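Local atomic coordinates of SusD-like carbohydrate binding protein BF1063 (Bacteroides fragilis NCTC 9343, PDB entry 3I4G), a protein that probably binds carbohydrate at the bacterial outer membrane, as a member of the SusD family. Residues P44-S49 / Y96-Y101; R90-S95 / S138-V143; E238-S243 / V384-E389; V390-L395 / R441-I446. All coordinates share one frame; numbering follows the deposited sequence.

In the fold
From the N terminus, the first two closures cross and the last two follow in series. Contact 1 brings the loop before helix 50-54 back against helix 86-109. Contact 2 starts earlier on that same helix and reaches the end of helix 116-139, so the two cross; W47 ties them together, packing on Y91 and hydrogen-bonding S95. After contact 2 has closed, contact 3 spans the longest loop, joining the chain after helix 214-227 to the corner between strand 380-386 and helix 387-400. Contact 4 continues in series, setting that same helix against helix 433-447. W48 touching V384 links contacts 1 and 3, while I385 packing on V390 links contacts 3 and 4.

Contact 1. Residues P44-S49 / Y96-Y101; sequences PSDWWS and YKRIGY. With EDO (1,2-ethanediol), chain G.
D46 and R98 meet as an ion pair between the loop 44-49 and helix 86-109. Starting from the aspartate backbone, CG lies anti to N (chi1 -168°), which swings the carboxylate across toward the helix. CB touches the ethanediol, with D46 CB 3.4 Å from EDO O1. Next along, D46 CG is 3.1 Å from the same O1. At the end the two oxygens part company. OD1 accepts a hydrogen bond from R98 NH1 on its syn side, almost straight (177°) and lying in the guanidinium plane; the two flat groups are turned 75° apart. The R98 NH1 to D46 OD1 distance of 2.5 Å is unusually short, and D46 is modelled in two conformers, so the exact length is doubtful. OD2 turns back on its own loop and accepts from W48 N at 2.9 Å, from above the carboxylate plane, closing an Asx turn; D46 OD2 also lies 3.3 Å from EDO C1. The same corner is a type I turn, in which S49 N bonds to D46 O. The ethanediol, probably from the crystallisation liquor, sits between D46, R98 and the W48 ring edge; R98 NH2 reaches EDO O1 at 3.0 Å, and R98 is held further by L31 O and Y32 O. One carboxylate thus shapes the loop and would be expected to offset the charge of a buried helix arginine.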
# COMPACT_ATOMS: atom_id res chain seq x y z
N PRO A 44 12.45 2.93 2.98
CA PRO A 44 11.35 3.88 3.07
C PRO A 44 11.77 5.27 3.50
O PRO A 44 12.61 5.38 4.38
CB PRO A 44 10.44 3.27 4.15
CG PRO A 44 10.72 1.81 4.08
CD PRO A 44 12.22 1.76 3.84
N SER A 45 11.21 6.30 2.90
CA SER A 45 11.34 7.65 3.39
C SER A 45 10.06 8.14 4.03
O SER A 45 10.05 9.20 4.66
CB SER A 45 11.75 8.62 2.28
OG SER A 45 10.78 8.68 1.27
N ASP A 46 8.98 7.38 3.88
CA ASP A 46 7.67 7.72 4.42
C ASP A 46 6.77 6.53 4.29
O ASP A 46 7.02 5.68 3.45
CB ASP A 46 7.02 8.86 3.64
CG ASP A 46 5.82 9.40 4.34
OD1 ASP A 46 6.05 9.95 5.44
OD2 ASP A 46 4.68 9.26 3.86
N TRP A 47 5.70 6.45 5.08
CA TRP A 47 4.71 5.41 4.89
C TRP A 47 4.12 5.44 3.49
O TRP A 47 3.57 4.43 3.04
CB TRP A 47 3.57 5.57 5.91
CG TRP A 47 4.06 5.47 7.33
CD1 TRP A 47 4.27 6.50 8.20
CD2 TRP A 47 4.49 4.28 8.01
NE1 TRP A 47 4.79 6.01 9.39
CE2 TRP A 47 4.91 4.66 9.29
CE3 TRP A 47 4.47 2.92 7.68
CZ2 TRP A 47 5.35 3.73 10.22
CZ3 TRP A 47 4.89 2.00 8.63
CH2 TRP A 47 5.34 2.42 9.86
N TRP A 48 4.19 6.58 2.79
CA TRP A 48 3.59 6.72 1.47
C TRP A 48 4.60 6.79 0.34
O TRP A 48 4.20 6.97 -0.79
CB TRP A 48 2.69 7.96 1.41
CG TRP A 48 1.61 7.94 2.45
CD1 TRP A 48 0.92 6.85 2.88
CD2 TRP A 48 1.08 9.06 3.18
NE1 TRP A 48 -0.00 7.23 3.82
CE2 TRP A 48 0.09 8.57 4.03
CE3 TRP A 48 1.37 10.41 3.20
CZ2 TRP A 48 -0.62 9.38 4.90
CZ3 TRP A 48 0.67 11.22 4.06
CH2 TRP A 48 -0.29 10.71 4.92
N SER A 49 5.89 6.66 0.64
CA SER A 49 6.90 6.66 -0.42
C SER A 49 6.84 5.33 -1.17
O SER A 49 6.17 4.38 -0.74
CB SER A 49 8.30 6.90 0.14
OG SER A 49 8.84 5.74 0.78
N TYR A 96 8.42 10.02 13.60
CA TYR A 96 8.62 10.96 14.72
C TYR A 96 9.18 12.28 14.24
O TYR A 96 8.92 13.33 14.86
CB TYR A 96 9.42 10.29 15.86
CG TYR A 96 8.53 9.43 16.72
CD1 TYR A 96 7.57 10.00 17.54
CD2 TYR A 96 8.61 8.04 16.70
CE1 TYR A 96 6.70 9.21 18.32
CE2 TYR A 96 7.79 7.25 17.48
CZ TYR A 96 6.83 7.85 18.29
OH TYR A 96 6.02 7.06 19.10
N LYS A 97 9.93 12.29 13.15
CA LYS A 97 10.39 13.56 12.56
C LYS A 97 9.16 14.35 12.10
O LYS A 97 9.02 15.54 12.44
CB LYS A 97 11.36 13.35 11.42
CG LYS A 97 12.03 14.62 10.92
CD LYS A 97 13.24 14.34 10.07
CE LYS A 97 14.03 15.63 9.78
N ARG A 98 8.25 13.74 11.33
CA ARG A 98 7.09 14.44 10.89
C ARG A 98 6.21 14.84 12.09
O ARG A 98 5.74 15.98 12.14
CB ARG A 98 6.25 13.62 9.91
CG ARG A 98 4.97 14.35 9.64
CD ARG A 98 4.06 13.72 8.67
NE ARG A 98 4.45 13.93 7.29
CZ ARG A 98 4.88 12.98 6.49
NH1 ARG A 98 5.17 11.78 6.95
NH2 ARG A 98 5.08 13.25 5.22
N ILE A 99 6.04 13.96 13.07
CA ILE A 99 5.25 14.28 14.25
C ILE A 99 5.82 15.53 14.92
O ILE A 99 5.06 16.44 15.27
CB ILE A 99 5.20 13.09 15.21
CG1 ILE A 99 4.30 11.98 14.62
CG2 ILE A 99 4.70 13.52 16.62
CD1 ILE A 99 4.54 10.61 15.28
N GLY A 100 7.13 15.58 15.09
CA GLY A 100 7.72 16.74 15.75
C GLY A 100 7.50 18.01 14.99
O GLY A 100 7.18 19.03 15.60
N TYR A 101 7.62 17.98 13.66
CA TYR A 101 7.35 19.18 12.88
C TYR A 101 5.86 19.54 12.95
O TYR A 101 5.52 20.74 13.00
CB TYR A 101 7.83 19.03 11.44
CG TYR A 101 9.34 19.13 11.32
CD1 TYR A 101 10.00 20.32 11.66
CD2 TYR A 101 10.09 18.09 10.84
CE1 TYR A 101 11.38 20.43 11.54
CE2 TYR A 101 11.48 18.20 10.70
CZ TYR A 101 12.11 19.35 11.06
OH TYR A 101 13.48 19.44 10.91
C1 EDO G . 5.58 11.40 1.53
O1 EDO G . 6.10 12.03 2.73
C2 EDO G . 4.78 12.37 0.70
O2 EDO G . 3.65 12.86 1.46

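Contact 2. Residues R90-S95 / S138-V143; sequences RYWETS and SYFKNV
W92 and F140 form a T-shaped aromatic pair in the buried core of the N-terminal helical region, where an early turn of helix 86-109 faces the chain at the C-terminal end of helix 116-139. The six-membered ring of W92 presents its edge to the face of F140, with ring centroids 5.1 Å apart and planes at 82°. The atom over the ring is W92 CE3, 3.7 Å above the F140 plane and over its centre. It therefore lies at nearly equal distance from all six ring carbons, with F140 CZ the closest to W92 CE3 at 3.9 Å. The indole gets there because its CG is anti to the backbone N (chi1 179°), which carries the ring out alongside the helix toward the other segment. Its neighbouring atom serves a second partner: W92 CZ3 packs on V143 CG1 at 3.7 Å. Between F140 and V143 the chain leaves helical geometry at K141, whose phi is positive (76°), and past this bend V143 comes to the same indole as F140. F140 has a further edge-to-face partner in W513, Y96 meets the W92 ring, and the backbone of V143 hydrogen-bonds that of T161. The T-shaped pair joins the ends of two consecutive helices remote from their short connection, consistent with the TPR-like helical part of SusD-family proteins.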
# COMPACT_ATOMS: atom_id res chain seq x y z
N ARG A 90 14.01 3.30 10.03
CA ARG A 90 13.58 4.37 9.12
C ARG A 90 12.12 4.73 9.32
O ARG A 90 11.77 5.91 9.35
CB ARG A 90 13.76 4.01 7.64
CG ARG A 90 15.20 3.95 7.12
CD ARG A 90 15.81 5.31 6.92
NE ARG A 90 15.17 6.07 5.85
CZ ARG A 90 15.34 7.37 5.61
NH1 ARG A 90 16.16 8.11 6.34
NH2 ARG A 90 14.68 7.95 4.62
N TYR A 91 11.25 3.73 9.34
CA TYR A 91 9.83 4.02 9.53
C TYR A 91 9.64 4.79 10.84
O TYR A 91 8.89 5.76 10.89
CB TYR A 91 9.01 2.75 9.55
CG TYR A 91 8.69 2.11 8.22
CD1 TYR A 91 7.89 2.76 7.30
CD2 TYR A 91 9.09 0.81 7.93
CE1 TYR A 91 7.48 2.13 6.12
CE2 TYR A 91 8.70 0.18 6.73
CZ TYR A 91 7.87 0.85 5.86
OH TYR A 91 7.48 0.17 4.72
N TRP A 92 10.29 4.34 11.91
CA TRP A 92 10.20 5.02 13.20
C TRP A 92 10.67 6.48 13.13
O TRP A 92 9.96 7.42 13.57
CB TRP A 92 11.04 4.28 14.23
CG TRP A 92 11.07 4.89 15.60
CD1 TRP A 92 11.89 5.88 16.04
CD2 TRP A 92 10.27 4.50 16.74
NE1 TRP A 92 11.62 6.16 17.37
CE2 TRP A 92 10.66 5.31 17.83
CE3 TRP A 92 9.29 3.53 16.95
CZ2 TRP A 92 10.08 5.18 19.10
CZ3 TRP A 92 8.71 3.43 18.21
CH2 TRP A 92 9.12 4.24 19.26
N GLU A 93 11.87 6.69 12.64
CA GLU A 93 12.40 8.05 12.68
C GLU A 93 11.65 8.98 11.73
O GLU A 93 11.37 10.13 12.12
CB GLU A 93 13.88 8.04 12.37
CG GLU A 93 14.21 7.81 10.95
CD GLU A 93 15.69 7.62 10.75
OE1 GLU A 93 16.46 7.64 11.75
OE2 GLU A 93 16.10 7.44 9.58
N THR A 94 11.28 8.54 10.53
CA THR A 94 10.55 9.45 9.65
C THR A 94 9.20 9.80 10.28
O THR A 94 8.73 10.95 10.16
CB THR A 94 10.38 8.91 8.23
OG1 THR A 94 9.62 7.70 8.27
CG2 THR A 94 11.73 8.69 7.56
N SER A 95 8.58 8.86 10.98
CA SER A 95 7.31 9.14 11.66
C SER A 95 7.47 10.22 12.70
O SER A 95 6.75 11.21 12.71
CB SER A 95 6.77 7.89 12.35
OG SER A 95 6.49 6.83 11.41
N SER A 138 -0.22 0.62 14.05
CA SER A 138 -0.46 -0.60 13.32
C SER A 138 0.64 -1.64 13.50
O SER A 138 0.37 -2.85 13.52
CB SER A 138 -0.60 -0.29 11.82
OG SER A 138 -1.75 0.49 11.53
N TYR A 139 1.88 -1.19 13.65
CA TYR A 139 3.02 -2.10 13.58
C TYR A 139 3.84 -2.18 14.87
O TYR A 139 4.12 -3.29 15.34
CB TYR A 139 3.89 -1.70 12.38
CG TYR A 139 3.13 -1.74 11.05
CD1 TYR A 139 2.55 -2.92 10.62
CD2 TYR A 139 3.01 -0.63 10.26
CE1 TYR A 139 1.86 -2.97 9.43
CE2 TYR A 139 2.33 -0.66 9.05
CZ TYR A 139 1.77 -1.85 8.65
OH TYR A 139 1.10 -1.96 7.43
N PHE A 140 4.26 -1.04 15.42
CA PHE A 140 4.94 -1.04 16.71
C PHE A 140 3.94 -1.15 17.89
O PHE A 140 4.28 -1.63 18.96
CB PHE A 140 5.76 0.23 16.89
CG PHE A 140 6.87 0.42 15.89
CD1 PHE A 140 8.09 -0.22 16.04
CD2 PHE A 140 6.71 1.28 14.82
CE1 PHE A 140 9.12 -0.01 15.16
CE2 PHE A 140 7.76 1.47 13.92
CZ PHE A 140 8.98 0.86 14.15
N LYS A 141 2.72 -0.64 17.69
CA LYS A 141 1.58 -0.77 18.60
C LYS A 141 1.63 0.12 19.83
O LYS A 141 0.78 0.99 19.95
CB LYS A 141 1.31 -2.24 18.97
CG LYS A 141 1.03 -3.06 17.70
CD LYS A 141 0.36 -4.33 17.94
CE LYS A 141 0.06 -4.98 16.60
NZ LYS A 141 -0.60 -6.28 16.80
N ASN A 142 2.59 -0.10 20.72
CA ASN A 142 2.67 0.64 21.99
C ASN A 142 3.89 1.53 21.87
O ASN A 142 5.00 1.06 21.91
CB ASN A 142 2.78 -0.36 23.14
CG ASN A 142 1.73 -1.44 23.04
OD1 ASN A 142 0.54 -1.17 22.95
ND2 ASN A 142 2.19 -2.71 23.05
N VAL A 143 3.65 2.82 21.71
CA VAL A 143 4.71 3.79 21.43
C VAL A 143 4.42 5.10 22.13
O VAL A 143 3.29 5.35 22.58
CB VAL A 143 4.85 4.04 19.89
CG1 VAL A 143 5.15 2.71 19.13
CG2 VAL A 143 3.60 4.71 19.31

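Contact 3. Residues E238-S243 / V384-E389; sequences ELFYPS and VIRYAE
R386 closes strand 380-386 at the N-cap position of helix 387-400, just after a classic beta bulge in which V384 and I385 both face F253, and its side chain runs out from this strand-to-helix corner to meet L239 and F240. L239 belongs to a short 3-10 segment in the loop after helix 214-227, and F240 follows it. The arginine chain bends at chi3 (-68°), turning its guanidinium so that one face looks at the phenylalanine. F240 comes in with the far end of its ring over that face: F240 CZ is 3.6 Å from R386 NE and 3.8 Å from R386 CZ. Ring and guanidinium planes stand almost perpendicular (89°), so this is no flat stack, and R386 NH2 lies near the ring plane at its edge. L239 crosses the arginine at about a right angle and lays a methyl against it.

The polar end is settled outside these two segments. R386 NH1 forms salt bridges with E250 and E447, and NH2 forms one with E451. Three carboxylates around one buried arginine would be expected to favour its charged form, while the two apolar side chains pack against the same guanidinium that the carboxylates hold. F240 also meets Y236 and Y365 edge-to-face, and L239 CB sits over the centre of its ring, 3.7 Å above the plane. The methyl that completes the contact is L239 CD1, 3.6 Å from R386 NH1.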
# COMPACT_ATOMS: atom_id res chain seq x y z
N GLU A 238 -5.69 3.50 -15.33
CA GLU A 238 -5.49 4.94 -15.30
C GLU A 238 -5.56 5.54 -13.93
O GLU A 238 -5.12 6.68 -13.74
CB GLU A 238 -6.50 5.64 -16.27
CG GLU A 238 -6.04 5.45 -17.72
CD GLU A 238 -7.01 5.98 -18.76
OE1 GLU A 238 -8.06 6.51 -18.40
OE2 GLU A 238 -6.68 5.87 -19.97
N LEU A 239 -6.03 4.80 -12.94
CA LEU A 239 -5.95 5.23 -11.55
C LEU A 239 -4.52 5.41 -11.08
O LEU A 239 -4.30 6.16 -10.14
CB LEU A 239 -6.60 4.20 -10.64
CG LEU A 239 -8.10 3.99 -10.79
CD1 LEU A 239 -8.52 2.75 -10.00
CD2 LEU A 239 -8.86 5.25 -10.36
N PHE A 240 -3.58 4.75 -11.75
CA PHE A 240 -2.21 4.66 -11.26
C PHE A 240 -1.22 5.33 -12.16
O PHE A 240 -0.01 5.10 -12.02
CB PHE A 240 -1.86 3.17 -11.06
CG PHE A 240 -2.94 2.42 -10.31
CD1 PHE A 240 -3.06 2.53 -8.95
CD2 PHE A 240 -3.83 1.61 -10.98
CE1 PHE A 240 -4.04 1.89 -8.27
CE2 PHE A 240 -4.83 0.92 -10.28
CZ PHE A 240 -4.93 1.07 -8.92
N TYR A 241 -1.70 6.19 -13.06
CA TYR A 241 -0.85 6.86 -14.05
C TYR A 241 -0.78 8.36 -13.78
O TYR A 241 -1.78 8.94 -13.36
CB TYR A 241 -1.38 6.67 -15.46
CG TYR A 241 -1.43 5.29 -16.03
CD1 TYR A 241 -0.70 4.22 -15.53
CD2 TYR A 241 -2.19 5.08 -17.16
CE1 TYR A 241 -0.75 2.96 -16.13
CE2 TYR A 241 -2.24 3.87 -17.78
CZ TYR A 241 -1.50 2.82 -17.26
OH TYR A 241 -1.57 1.59 -17.92
N PRO A 242 0.36 8.99 -14.03
CA PRO A 242 0.44 10.42 -13.79
C PRO A 242 -0.51 11.28 -14.65
O PRO A 242 -1.04 12.29 -14.15
CB PRO A 242 1.92 10.75 -14.08
CG PRO A 242 2.51 9.61 -14.70
CD PRO A 242 1.66 8.42 -14.38
N SER A 243 -0.77 10.87 -15.88
CA SER A 243 -1.57 11.70 -16.79
C SER A 243 -3.06 11.71 -16.47
O SER A 243 -3.77 12.62 -16.90
CB SER A 243 -1.40 11.24 -18.25
OG SER A 243 -0.06 11.40 -18.71
N VAL A 384 -3.17 6.54 -2.26
CA VAL A 384 -3.11 6.09 -0.88
C VAL A 384 -4.49 5.62 -0.44
O VAL A 384 -4.64 4.59 0.21
CB VAL A 384 -2.57 7.22 0.02
CG1 VAL A 384 -2.56 6.75 1.45
CG2 VAL A 384 -1.16 7.61 -0.40
N ILE A 385 -5.53 6.37 -0.79
CA ILE A 385 -6.92 6.00 -0.51
C ILE A 385 -7.71 6.12 -1.80
O ILE A 385 -7.82 7.20 -2.39
CB ILE A 385 -7.59 6.92 0.54
CG1 ILE A 385 -6.84 6.91 1.89
CG2 ILE A 385 -9.07 6.54 0.74
CD1 ILE A 385 -6.81 5.58 2.66
N ARG A 386 -8.27 5.00 -2.22
CA ARG A 386 -9.17 4.92 -3.38
C ARG A 386 -10.59 4.64 -2.91
O ARG A 386 -10.83 3.90 -1.95
CB ARG A 386 -8.71 3.83 -4.37
CG ARG A 386 -7.36 4.05 -4.93
CD ARG A 386 -7.04 3.26 -6.18
NE ARG A 386 -6.90 1.81 -6.05
CZ ARG A 386 -7.79 0.89 -6.45
NH1 ARG A 386 -9.04 1.19 -6.83
NH2 ARG A 386 -7.44 -0.38 -6.42
N TYR A 387 -11.54 5.18 -3.67
CA TYR A 387 -12.96 4.92 -3.34
C TYR A 387 -13.28 3.42 -3.37
O TYR A 387 -14.13 2.97 -2.64
CB TYR A 387 -13.88 5.70 -4.27
CG TYR A 387 -15.34 5.78 -3.86
CD1 TYR A 387 -15.70 6.26 -2.62
CD2 TYR A 387 -16.35 5.41 -4.75
CE1 TYR A 387 -17.03 6.38 -2.28
CE2 TYR A 387 -17.67 5.52 -4.40
CZ TYR A 387 -17.99 6.00 -3.18
OH TYR A 387 -19.34 6.16 -2.83
N ALA A 388 -12.61 2.62 -4.21
CA ALA A 388 -12.88 1.19 -4.15
C ALA A 388 -12.58 0.61 -2.78
O ALA A 388 -13.29 -0.29 -2.32
CB ALA A 388 -12.06 0.46 -5.16
N GLU A 389 -11.53 1.09 -2.10
CA GLU A 389 -11.25 0.60 -0.76
C GLU A 389 -12.35 1.05 0.20
O GLU A 389 -12.74 0.32 1.11
CB GLU A 389 -9.89 1.10 -0.25
CG GLU A 389 -9.63 0.57 1.16
CD GLU A 389 -8.41 1.13 1.86
OE1 GLU A 389 -7.53 1.70 1.19
OE2 GLU A 389 -8.33 0.99 3.11

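Contact 4. Residues V390-L395 / R441-I446; sequences VLLGYL and RHERRI
L392 has its CG anti to the carbonyl carbon (chi1 -62°), a setting that extends the two methyls from helix 387-400 toward E443 and R444 on helix 433-447. The methyls divide the work. L392 CD1 drops onto the backbone of the facing helix, 3.7 Å from R444 CA and 4.0 Å from R444 N. The other, L392 CD2, meets the aliphatic part of the glutamate, 4.1 Å from E443 CG. A bend at chi2 of E443 (68°) sends its carboxylate off to one side, where the oxygens make salt bridges with R418 and R318. R444 instead runs out fully extended along the flank of the contact and passes G393, whose CA lies near the guanidinium plane at its edge, 4.3 Å from R444 NH1. A water bridges the two helices here: it accepts from R444 NH1 at 2.9 Å and gives a weak bond to L392 O at 2.8 Å. D457 takes R444 NE in a salt bridge, so the guanidinium is gripped beyond the pair. I414 packs on both L392 and E443. The helix axes approach to 10.3 Å and run nearly antiparallel, 164° between their directions, and the charged ends find partners beyond the leucine. Such side-by-side antiparallel helices are consistent with the TPR-like helical packing of the SusD family.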
# COMPACT_ATOMS: atom_id res chain seq x y z
N VAL A 390 -12.84 2.28 0.05
CA VAL A 390 -13.94 2.76 0.88
C VAL A 390 -15.17 1.87 0.76
O VAL A 390 -15.78 1.52 1.78
CB VAL A 390 -14.29 4.23 0.50
CG1 VAL A 390 -15.55 4.72 1.20
CG2 VAL A 390 -13.10 5.16 0.82
N LEU A 391 -15.54 1.52 -0.47
CA LEU A 391 -16.71 0.67 -0.68
C LEU A 391 -16.51 -0.71 -0.10
O LEU A 391 -17.40 -1.24 0.59
CB LEU A 391 -17.03 0.56 -2.18
CG LEU A 391 -17.42 1.83 -2.90
CD1 LEU A 391 -17.71 1.55 -4.39
CD2 LEU A 391 -18.65 2.48 -2.24
N LEU A 392 -15.33 -1.31 -0.30
CA LEU A 392 -15.08 -2.64 0.27
C LEU A 392 -14.92 -2.57 1.79
O LEU A 392 -15.27 -3.50 2.49
CB LEU A 392 -13.87 -3.29 -0.38
CG LEU A 392 -13.97 -3.55 -1.87
CD1 LEU A 392 -12.64 -4.02 -2.46
CD2 LEU A 392 -15.09 -4.54 -2.17
N GLY A 393 -14.39 -1.47 2.28
CA GLY A 393 -14.26 -1.29 3.72
C GLY A 393 -15.60 -1.19 4.40
O GLY A 393 -15.82 -1.75 5.49
N TYR A 394 -16.52 -0.42 3.81
CA TYR A 394 -17.88 -0.31 4.32
C TYR A 394 -18.51 -1.70 4.43
O TYR A 394 -19.05 -2.06 5.45
CB TYR A 394 -18.69 0.60 3.40
CG TYR A 394 -20.16 0.70 3.74
CD1 TYR A 394 -20.59 1.10 5.00
CD2 TYR A 394 -21.14 0.44 2.80
CE1 TYR A 394 -21.92 1.19 5.30
CE2 TYR A 394 -22.48 0.59 3.08
CZ TYR A 394 -22.86 0.94 4.33
OH TYR A 394 -24.21 1.07 4.60
N LEU A 395 -18.43 -2.48 3.35
CA LEU A 395 -19.02 -3.81 3.33
C LEU A 395 -18.34 -4.71 4.38
O LEU A 395 -19.04 -5.43 5.10
CB LEU A 395 -18.92 -4.41 1.93
CG LEU A 395 -19.57 -5.80 1.76
CD1 LEU A 395 -21.05 -5.79 2.17
CD2 LEU A 395 -19.40 -6.26 0.32
N ARG A 441 -12.81 -10.20 1.66
CA ARG A 441 -11.36 -10.20 1.85
C ARG A 441 -10.66 -10.52 0.57
O ARG A 441 -9.64 -9.90 0.23
CB ARG A 441 -10.91 -11.18 2.94
CG ARG A 441 -11.36 -10.75 4.31
CD ARG A 441 -10.73 -11.60 5.38
NE ARG A 441 -11.15 -11.15 6.72
CZ ARG A 441 -10.73 -11.71 7.85
NH1 ARG A 441 -9.96 -12.78 7.80
NH2 ARG A 441 -11.11 -11.20 9.03
N HIS A 442 -11.20 -11.49 -0.16
CA HIS A 442 -10.60 -11.86 -1.43
C HIS A 442 -10.73 -10.73 -2.46
O HIS A 442 -9.79 -10.44 -3.21
CB HIS A 442 -11.24 -13.13 -1.97
CG HIS A 442 -10.72 -13.52 -3.31
ND1 HIS A 442 -11.39 -13.26 -4.48
CD2 HIS A 442 -9.53 -14.07 -3.66
CE1 HIS A 442 -10.63 -13.66 -5.50
NE2 HIS A 442 -9.52 -14.17 -5.02
N GLU A 443 -11.90 -10.08 -2.54
CA GLU A 443 -12.07 -9.02 -3.50
C GLU A 443 -11.12 -7.88 -3.18
O GLU A 443 -10.56 -7.28 -4.08
CB GLU A 443 -13.53 -8.53 -3.51
CG GLU A 443 -13.80 -7.57 -4.63
CD GLU A 443 -13.71 -8.24 -6.01
OE1 GLU A 443 -14.01 -9.47 -6.15
OE2 GLU A 443 -13.38 -7.54 -6.98
N ARG A 444 -10.96 -7.57 -1.90
CA ARG A 444 -10.06 -6.56 -1.49
C ARG A 444 -8.62 -6.91 -1.93
O ARG A 444 -7.86 -6.06 -2.40
CB ARG A 444 -10.16 -6.39 0.03
CG ARG A 444 -9.34 -5.33 0.59
CD ARG A 444 -9.56 -5.29 2.13
NE ARG A 444 -8.71 -4.28 2.69
CZ ARG A 444 -9.05 -3.05 2.99
NH1 ARG A 444 -10.30 -2.60 2.84
NH2 ARG A 444 -8.11 -2.27 3.46
N ARG A 445 -8.22 -8.16 -1.77
CA ARG A 445 -6.89 -8.62 -2.20
C ARG A 445 -6.68 -8.35 -3.68
O ARG A 445 -5.66 -7.79 -4.10
CB ARG A 445 -6.72 -10.12 -1.94
CG ARG A 445 -5.35 -10.60 -2.27
CD ARG A 445 -5.13 -12.07 -2.10
NE ARG A 445 -3.67 -12.36 -2.26
CZ ARG A 445 -3.12 -13.56 -2.21
NH1 ARG A 445 -3.85 -14.64 -2.05
NH2 ARG A 445 -1.82 -13.67 -2.37
N ILE A 446 -7.66 -8.72 -4.49
CA ILE A 446 -7.54 -8.53 -5.92
C ILE A 446 -7.57 -7.06 -6.32
O ILE A 446 -6.70 -6.55 -7.03
CB ILE A 446 -8.67 -9.28 -6.66
CG1 ILE A 446 -8.59 -10.79 -6.44
CG2 ILE A 446 -8.67 -8.95 -8.17
CD1 ILE A 446 -7.24 -11.42 -6.72
O HOH W 1 -12.64 -4.38 3.00